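Fumarylacetoacetate hydrolase (Burkholderia xenovorans, PDB 5TI1) probably hydrolyses fumarylacetoacetate to fumarate and acetoacetate, the last step of phenylalanine and tyrosine breakdown, using a bound divalent metal ion. Local coordinates at residues V146-H160 / R368-P381. Numbering follows the deposited sequence.
With MG (magnesium ion), chain K.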
ATOM      1  N   VAL B 146       6.250   5.487 -12.414  1.00 24.02           N
ATOM      2  CA  VAL B 146       6.696   4.280 -11.725  1.00 23.83           C
ATOM      3  C   VAL B 146       5.489   3.434 -11.369  1.00 23.23           C
ATOM      4  O   VAL B 146       4.377   3.947 -11.210  1.00 29.25           O
ATOM      5  CB  VAL B 146       7.513   4.599 -10.445  1.00 25.80           C
ATOM      6  CG1 VAL B 146       8.887   5.115 -10.799  1.00 24.65           C
ATOM      7  CG2 VAL B 146       6.762   5.605  -9.567  1.00 26.11           C
ATOM      8  N   GLN B 147       5.714   2.118 -11.277  1.00 28.88           N
ATOM      9  CA  GLN B 147       4.766   1.197 -10.654  0.60 27.77           C
ATOM     10  C   GLN B 147       5.036   1.220  -9.157  1.00 26.55           C
ATOM     11  O   GLN B 147       6.080   0.740  -8.704  1.00 31.61           O
ATOM     12  CB  GLN B 147       4.908  -0.220 -11.212  0.60 25.49           C
ATOM     13  CG  GLN B 147       3.857  -1.213 -10.700  0.60 25.23           C
ATOM     14  CD  GLN B 147       4.177  -1.824  -9.329  0.60 33.83           C
ATOM     15  OE1 GLN B 147       5.334  -2.101  -9.005  0.60 31.38           O
ATOM     16  NE2 GLN B 147       3.137  -2.045  -8.527  0.60 34.53           N
ATOM     17  N   ILE B 148       4.107   1.788  -8.394  1.00 22.22           N
ATOM     18  CA  ILE B 148       4.345   2.148  -6.998  1.00 27.26           C
ATOM     19  C   ILE B 148       4.030   0.936  -6.129  1.00 24.91           C
ATOM     20  O   ILE B 148       2.844   0.586  -5.976  1.00 22.44           O
ATOM     21  CB  ILE B 148       3.507   3.368  -6.598  1.00 23.51           C
ATOM     22  CG1 ILE B 148       3.842   4.540  -7.527  1.00 22.23           C
ATOM     23  CG2 ILE B 148       3.727   3.744  -5.144  1.00 22.06           C
ATOM     24  CD1 ILE B 148       2.816   5.665  -7.481  1.00 22.20           C
ATOM     25  N   PRO B 149       5.035   0.275  -5.535  1.00 22.18           N
ATOM     26  CA  PRO B 149       4.730  -0.867  -4.660  1.00 22.19           C
ATOM     27  C   PRO B 149       4.030  -0.449  -3.378  1.00 23.54           C
ATOM     28  O   PRO B 149       3.150  -1.173  -2.885  1.00 30.98           O
ATOM     29  CB  PRO B 149       6.121  -1.475  -4.381  1.00 22.48           C
ATOM     30  CG  PRO B 149       7.028  -0.908  -5.440  1.00 26.66           C
ATOM     31  CD  PRO B 149       6.487   0.484  -5.672  1.00 26.79           C
ATOM     32  N   GLY B 150       4.416   0.696  -2.819  1.00 24.30           N
ATOM     33  CA  GLY B 150       3.842   1.248  -1.606  1.00 22.22           C
ATOM     34  C   GLY B 150       3.859   2.765  -1.623  1.00 23.31           C
ATOM     35  O   GLY B 150       4.819   3.385  -2.094  1.00 24.25           O
ATOM     36  N   TYR B 151       2.795   3.372  -1.105  1.00 22.38           N
ATOM     37  CA  TYR B 151       2.676   4.818  -0.987  1.00 22.61           C
ATOM     38  C   TYR B 151       2.468   5.166   0.483  1.00 23.05           C
ATOM     39  O   TYR B 151       1.530   4.677   1.118  1.00 27.02           O
ATOM     40  CB  TYR B 151       1.533   5.348  -1.870  1.00 22.46           C
ATOM     41  CG  TYR B 151       1.050   6.744  -1.542  1.00 22.83           C
ATOM     42  CD1 TYR B 151       1.947   7.776  -1.298  1.00 23.22           C
ATOM     43  CD2 TYR B 151      -0.323   7.033  -1.493  1.00 27.14           C
ATOM     44  CE1 TYR B 151       1.503   9.070  -0.999  1.00 23.71           C
ATOM     45  CE2 TYR B 151      -0.775   8.307  -1.195  1.00 27.80           C
ATOM     46  CZ  TYR B 151       0.143   9.321  -0.948  1.00 28.95           C
ATOM     47  OH  TYR B 151      -0.300  10.585  -0.649  1.00 28.28           O
ATOM     48  N   THR B 152       3.374   5.969   1.023  1.00 23.46           N
ATOM     49  CA  THR B 152       3.350   6.425   2.402  1.00 24.06           C
ATOM     50  C   THR B 152       3.212   7.939   2.403  1.00 24.56           C
ATOM     51  O   THR B 152       3.818   8.616   1.568  1.00 24.57           O
ATOM     52  CB  THR B 152       4.648   6.030   3.125  1.00 24.34           C
ATOM     53  OG1 THR B 152       4.785   4.603   3.141  1.00 26.91           O
ATOM     54  CG2 THR B 152       4.663   6.579   4.543  1.00 25.11           C
ATOM     55  N   ASP B 153       2.440   8.481   3.342  1.00 25.11           N
ATOM     56  CA  ASP B 153       2.268   9.929   3.407  1.00 30.80           C
ATOM     57  C   ASP B 153       2.586  10.429   4.808  1.00 33.28           C
ATOM     58  O   ASP B 153       2.103   9.870   5.798  1.00 31.99           O
ATOM     59  CB  ASP B 153       0.857  10.349   3.004  1.00 25.72           C
ATOM     60  CG  ASP B 153       0.753  11.837   2.729  1.00 31.63           C
ATOM     61  OD1 ASP B 153       1.766  12.447   2.295  1.00 30.83           O
ATOM     62  OD2 ASP B 153      -0.337  12.391   2.967  1.00 37.07           O
ATOM     63  N   PHE B 154       3.406  11.472   4.884  1.00 27.35           N
ATOM     64  CA  PHE B 154       3.793  12.035   6.158  1.00 28.42           C
ATOM     65  C   PHE B 154       2.975  13.296   6.428  1.00 33.86           C
ATOM     66  O   PHE B 154       1.924  13.521   5.811  1.00 31.72           O
ATOM     67  CB  PHE B 154       5.309  12.270   6.163  1.00 35.98           C
ATOM     68  CG  PHE B 154       6.098  10.994   6.178  1.00 35.25           C
ATOM     69  CD1 PHE B 154       6.399  10.363   7.385  1.00 32.30           C
ATOM     70  CD2 PHE B 154       6.497  10.394   4.990  1.00 27.30           C
ATOM     71  CE1 PHE B 154       7.103   9.164   7.407  1.00 28.62           C
ATOM     72  CE2 PHE B 154       7.201   9.190   5.003  1.00 30.30           C
ATOM     73  CZ  PHE B 154       7.502   8.577   6.217  1.00 28.31           C
ATOM     74  N   TYR B 155       3.464  14.131   7.340  1.00 35.83           N
ATOM     75  CA  TYR B 155       2.683  15.208   7.931  1.00 37.97           C
ATOM     76  C   TYR B 155       3.652  16.233   8.492  1.00 32.92           C
ATOM     77  O   TYR B 155       3.472  16.720   9.608  1.00 34.14           O
ATOM     78  CB  TYR B 155       1.784  14.637   9.030  1.00 36.55           C
ATOM     79  CG  TYR B 155       0.650  15.520   9.487  1.00 33.00           C
ATOM     80  CD1 TYR B 155      -0.492  15.683   8.708  1.00 33.91           C
ATOM     81  CD2 TYR B 155       0.690  16.142  10.723  1.00 39.21           C
ATOM     82  CE1 TYR B 155      -1.539  16.464   9.140  1.00 41.15           C
ATOM     83  CE2 TYR B 155      -0.348  16.937  11.160  1.00 39.77           C
ATOM     84  CZ  TYR B 155      -1.463  17.094  10.366  1.00 42.53           C
ATOM     85  OH  TYR B 155      -2.500  17.882  10.800  1.00 49.23           O
ATOM     86  N   SER B 156       4.703  16.543   7.736  1.00 32.80           N
ATOM     87  CA  SER B 156       5.934  17.054   8.328  1.00 41.20           C
ATOM     88  C   SER B 156       6.077  18.566   8.205  1.00 45.42           C
ATOM     89  O   SER B 156       7.199  19.078   8.295  1.00 40.82           O
ATOM     90  CB  SER B 156       7.149  16.358   7.711  1.00 37.51           C
ATOM     91  OG  SER B 156       7.174  14.967   8.009  1.00 36.22           O
ATOM     92  N   SER B 157       4.975  19.291   8.008  1.00 35.53           N
ATOM     93  CA  SER B 157       4.995  20.752   8.007  1.00 38.48           C
ATOM     94  C   SER B 157       4.522  21.266   9.362  1.00 38.93           C
ATOM     95  O   SER B 157       3.372  21.027   9.753  1.00 38.35           O
ATOM     96  CB  SER B 157       4.117  21.320   6.893  1.00 36.62           C
ATOM     97  OG  SER B 157       3.965  22.729   7.015  1.00 45.27           O
ATOM     98  N   LYS B 158       5.407  21.977  10.070  1.00 41.12           N
ATOM     99  CA  LYS B 158       5.021  22.544  11.359  1.00 43.57           C
ATOM    100  C   LYS B 158       3.903  23.566  11.200  1.00 42.53           C
ATOM    101  O   LYS B 158       2.967  23.601  12.005  1.00 48.48           O
ATOM    102  CB  LYS B 158       6.229  23.175  12.056  1.00 43.34           C
ATOM    103  CG  LYS B 158       5.948  23.547  13.498  1.00 45.08           C
ATOM    104  CD  LYS B 158       7.217  23.974  14.236  1.00 55.72           C
ATOM    105  CE  LYS B 158       6.937  24.244  15.707  1.00 55.95           C
ATOM    106  NZ  LYS B 158       8.184  24.527  16.488  1.00 56.43           N
ATOM    107  N   GLU B 159       3.981  24.403  10.162  1.00 42.64           N
ATOM    108  CA  GLU B 159       2.948  25.415   9.938  1.00 43.51           C
ATOM    109  C   GLU B 159       1.600  24.771   9.634  1.00 44.83           C
ATOM    110  O   GLU B 159       0.549  25.257  10.076  1.00 45.38           O
ATOM    111  CB  GLU B 159       3.364  26.345   8.792  1.00 44.07           C
ATOM    112  CG  GLU B 159       4.639  27.168   9.041  1.00 45.41           C
ATOM    113  CD  GLU B 159       5.922  26.400   8.733  1.00 47.61           C
ATOM    114  OE1 GLU B 159       5.872  25.152   8.618  1.00 49.16           O
ATOM    115  OE2 GLU B 159       6.985  27.044   8.602  1.00 51.16           O
ATOM    116  N   HIS B 160       1.611  23.683   8.869  1.00 40.32           N
ATOM    117  CA  HIS B 160       0.372  22.974   8.571  1.00 41.44           C
ATOM    118  C   HIS B 160      -0.206  22.330   9.825  1.00 45.38           C
ATOM    119  O   HIS B 160      -1.397  22.484  10.124  1.00 44.80           O
ATOM    120  CB  HIS B 160       0.624  21.923   7.496  1.00 37.21           C
ATOM    121  CG  HIS B 160      -0.583  21.100   7.174  1.00 43.32           C
ATOM    122  ND1 HIS B 160      -1.618  21.576   6.400  1.00 40.58           N
ATOM    123  CD2 HIS B 160      -0.932  19.845   7.542  1.00 40.60           C
ATOM    124  CE1 HIS B 160      -2.549  20.644   6.293  1.00 41.66           C
ATOM    125  NE2 HIS B 160      -2.161  19.586   6.979  1.00 41.99           N
ATOM    126  N   ARG B 368      10.891  -0.577  -1.144  1.00 20.51           N
ATOM    127  CA  ARG B 368      11.107  -1.148  -2.461  1.00 24.43           C
ATOM    128  C   ARG B 368      11.256  -0.030  -3.480  1.00 22.38           C
ATOM    129  O   ARG B 368      10.678   1.051  -3.329  1.00 21.65           O
ATOM    130  CB  ARG B 368       9.938  -2.066  -2.861  1.00 19.51           C
ATOM    131  CG  ARG B 368       9.822  -3.306  -1.982  1.00 19.01           C
ATOM    132  CD  ARG B 368       8.686  -4.220  -2.408  1.00 23.82           C
ATOM    133  NE  ARG B 368       7.403  -3.662  -1.999  1.00 25.40           N
ATOM    134  CZ  ARG B 368       6.222  -4.255  -2.179  1.00 27.91           C
ATOM    135  NH1 ARG B 368       6.148  -5.438  -2.777  1.00 27.54           N
ATOM    136  NH2 ARG B 368       5.109  -3.652  -1.769  1.00 26.79           N
ATOM    137  N   VAL B 369      12.016  -0.322  -4.537  1.00 21.34           N
ATOM    138  CA  VAL B 369      12.181   0.597  -5.657  1.00 21.98           C
ATOM    139  C   VAL B 369      10.815   1.005  -6.181  1.00 23.70           C
ATOM    140  O   VAL B 369       9.946   0.156  -6.403  1.00 26.66           O
ATOM    141  CB  VAL B 369      13.028  -0.075  -6.755  1.00 25.51           C
ATOM    142  CG1 VAL B 369      12.972   0.715  -8.046  1.00 31.90           C
ATOM    143  CG2 VAL B 369      14.485  -0.253  -6.283  1.00 25.95           C
ATOM    144  N   GLY B 370      10.615   2.315  -6.380  1.00 22.95           N
ATOM    145  CA  GLY B 370       9.344   2.829  -6.860  1.00 24.18           C
ATOM    146  C   GLY B 370       8.369   3.251  -5.780  1.00 21.26           C
ATOM    147  O   GLY B 370       7.337   3.855  -6.107  1.00 21.11           O
ATOM    148  N   ASP B 371       8.636   2.918  -4.511  1.00 23.37           N
ATOM    149  CA  ASP B 371       7.822   3.428  -3.412  1.00 21.00           C
ATOM    150  C   ASP B 371       7.751   4.958  -3.469  1.00 23.53           C
ATOM    151  O   ASP B 371       8.703   5.636  -3.868  1.00 22.59           O
ATOM    152  CB  ASP B 371       8.398   3.002  -2.060  1.00 21.06           C
ATOM    153  CG  ASP B 371       8.036   1.572  -1.664  1.00 28.39           C
ATOM    154  OD1 ASP B 371       7.167   0.926  -2.294  1.00 20.41           O
ATOM    155  OD2 ASP B 371       8.639   1.081  -0.688  1.00 25.41           O
ATOM    156  N   LEU B 372       6.613   5.496  -3.044  1.00 22.52           N
ATOM    157  CA  LEU B 372       6.324   6.923  -3.094  1.00 23.46           C
ATOM    158  C   LEU B 372       6.102   7.424  -1.677  1.00 25.10           C
ATOM    159  O   LEU B 372       5.305   6.849  -0.924  1.00 28.36           O
ATOM    160  CB  LEU B 372       5.082   7.189  -3.949  1.00 25.21           C
ATOM    161  CG  LEU B 372       4.606   8.635  -4.102  1.00 22.62           C
ATOM    162  CD1 LEU B 372       5.619   9.448  -4.889  1.00 23.52           C
ATOM    163  CD2 LEU B 372       3.235   8.647  -4.782  1.00 22.09           C
ATOM    164  N   MET B 373       6.789   8.495  -1.314  1.00 23.67           N
ATOM    165  CA  MET B 373       6.736   9.013   0.047  1.00 31.26           C
ATOM    166  C   MET B 373       6.320  10.478  -0.007  1.00 31.96           C
ATOM    167  O   MET B 373       7.091  11.338  -0.453  1.00 34.25           O
ATOM    168  CB  MET B 373       8.085   8.798   0.745  1.00 27.35           C
ATOM    169  CG  MET B 373       8.524   7.340   0.614  1.00 31.63           C
ATOM    170  SD  MET B 373       9.264   6.641   2.080  1.00 38.41           S
ATOM    171  CE  MET B 373       9.449   4.928   1.585  1.00 39.90           C
ATOM    172  N   GLY B 374       5.091  10.750   0.425  1.00 29.32           N
ATOM    173  CA  GLY B 374       4.571  12.104   0.377  1.00 26.82           C
ATOM    174  C   GLY B 374       5.033  12.908   1.581  1.00 26.85           C
ATOM    175  O   GLY B 374       5.071  12.417   2.707  1.00 30.46           O
ATOM    176  N   SER B 375       5.374  14.173   1.331  1.00 28.96           N
ATOM    177  CA  SER B 375       5.961  15.000   2.378  1.00 31.93           C
ATOM    178  C   SER B 375       4.965  15.327   3.481  1.00 32.03           C
ATOM    179  O   SER B 375       5.380  15.628   4.605  1.00 30.41           O
ATOM    180  CB  SER B 375       6.499  16.301   1.772  1.00 30.45           C
ATOM    181  OG  SER B 375       5.449  17.028   1.150  1.00 30.47           O
ATOM    182  N   GLY B 376       3.673  15.252   3.192  1.00 28.89           N
ATOM    183  CA  GLY B 376       2.684  15.984   3.951  1.00 31.28           C
ATOM    184  C   GLY B 376       2.483  17.377   3.375  1.00 30.50           C
ATOM    185  O   GLY B 376       3.340  17.918   2.679  1.00 31.67           O
ATOM    186  N   THR B 377       1.308  17.947   3.654  1.00 30.80           N
ATOM    187  CA  THR B 377       0.947  19.277   3.153  1.00 31.74           C
ATOM    188  C   THR B 377       2.019  20.304   3.479  1.00 33.24           C
ATOM    189  O   THR B 377       2.369  20.498   4.641  1.00 42.59           O
ATOM    190  CB  THR B 377      -0.382  19.743   3.750  1.00 36.40           C
ATOM    191  OG1 THR B 377      -1.406  18.792   3.463  1.00 36.18           O
ATOM    192  CG2 THR B 377      -0.774  21.098   3.156  1.00 34.19           C
ATOM    193  N   ILE B 378       2.520  20.979   2.453  1.00 33.65           N
ATOM    194  CA  ILE B 378       3.597  21.951   2.601  1.00 35.16           C
ATOM    195  C   ILE B 378       2.979  23.332   2.805  1.00 41.81           C
ATOM    196  O   ILE B 378       2.360  23.892   1.895  1.00 46.40           O
ATOM    197  CB  ILE B 378       4.525  21.932   1.383  1.00 42.26           C
ATOM    198  CG1 ILE B 378       5.063  20.516   1.165  1.00 33.73           C
ATOM    199  CG2 ILE B 378       5.655  22.944   1.566  1.00 38.47           C
ATOM    200  CD1 ILE B 378       5.650  20.281  -0.203  1.00 37.08           C
ATOM    201  N   SER B 379       3.141  23.884   4.001  1.00 41.22           N
ATOM    202  CA  SER B 379       2.623  25.205   4.324  1.00 41.19           C
ATOM    203  C   SER B 379       3.749  26.090   4.828  1.00 41.10           C
ATOM    204  O   SER B 379       4.593  25.653   5.625  1.00 41.40           O
ATOM    205  CB  SER B 379       1.503  25.126   5.363  1.00 40.27           C
ATOM    206  OG  SER B 379       0.324  24.618   4.764  1.00 38.83           O
ATOM    207  N   GLY B 380       3.758  27.333   4.353  1.00 42.34           N
ATOM    208  CA  GLY B 380       4.831  28.249   4.646  1.00 51.95           C
ATOM    209  C   GLY B 380       4.499  29.223   5.755  1.00 55.23           C
ATOM    210  O   GLY B 380       3.528  29.055   6.500  1.00 55.04           O
ATOM    211  N   PRO B 381       5.319  30.268   5.887  1.00 57.03           N
ATOM    212  CA  PRO B 381       5.133  31.224   6.986  1.00 61.52           C
ATOM    213  C   PRO B 381       3.956  32.168   6.789  1.00 63.43           C
ATOM    214  O   PRO B 381       3.276  32.518   7.757  1.00 65.50           O
ATOM    215  CB  PRO B 381       6.461  31.996   7.006  1.00 61.69           C
ATOM    216  CG  PRO B 381       7.430  31.145   6.230  1.00 59.82           C
ATOM    217  CD  PRO B 381       6.597  30.475   5.189  1.00 58.77           C
TER
HETATM  218 MG    MG K 501      -1.478  14.332   2.788  1.00 28.96          MG
HETATM  219  O   HOH W   1       2.622  -3.780  -3.537  1.00 20.07           O
HETATM  220  O   HOH W   2       2.580  18.548   6.463  1.00 33.37           O
HETATM  221  O   HOH W   3       6.596  23.678   5.955  1.00 33.50           O
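The side chains of Thr377 and His160 cross at about a right angle: Thr377 CB sits 3.4 Å from the centroid of the His160 ring and 11° off its normal, a CH-pi contact over the centre of one face. Followed outward, the His160 side chain has CB near Thr377 O, CG and CD2 near Thr377 CB, ND1 against Thr377 CG2 at 3.4 Å, and CE1 and NE2 beside Thr377 CB and OG1. With His160 CG anti to its own backbone N (chi1 177°), the ring is carried from the first turn of its helix across Thr377. That helix start is tied down by Ser157 OG, the N-cap, which accepts from His160 N at 3.1 Å and, weakly, from Ser379 N across the contact. One water accepts from Ser157 N and donates to Thr377 O.

Upstream, strands 151-154 and 372-374 run parallel, 16° apart. Four backbone bonds follow the pairing, from Leu372 N to Gly150 O, just before the strand, through to Phe154 N to Gly374 O; the shortest, Gly374 N to Thr152 O, is 2.7 Å. Tyr151 and Leu372 lie side by side, CD1 to CD2 at 3.8 Å, facing strand 252-263. On that same face Asp153 sends OD2 to the magnesium ion at 2.3 Å, while its OD1 lies 3.3 Å from Gly374 O, two acceptors that do not bond.

Glu226, Glu228 and Asp260 supply the other protein ligands. The paired strands and the loops after them place Asp153 near the predicted proton acceptor His160 and predicted substrate-binding Tyr155 and Thr377, consistent with the metal-centred active site of the FAH family.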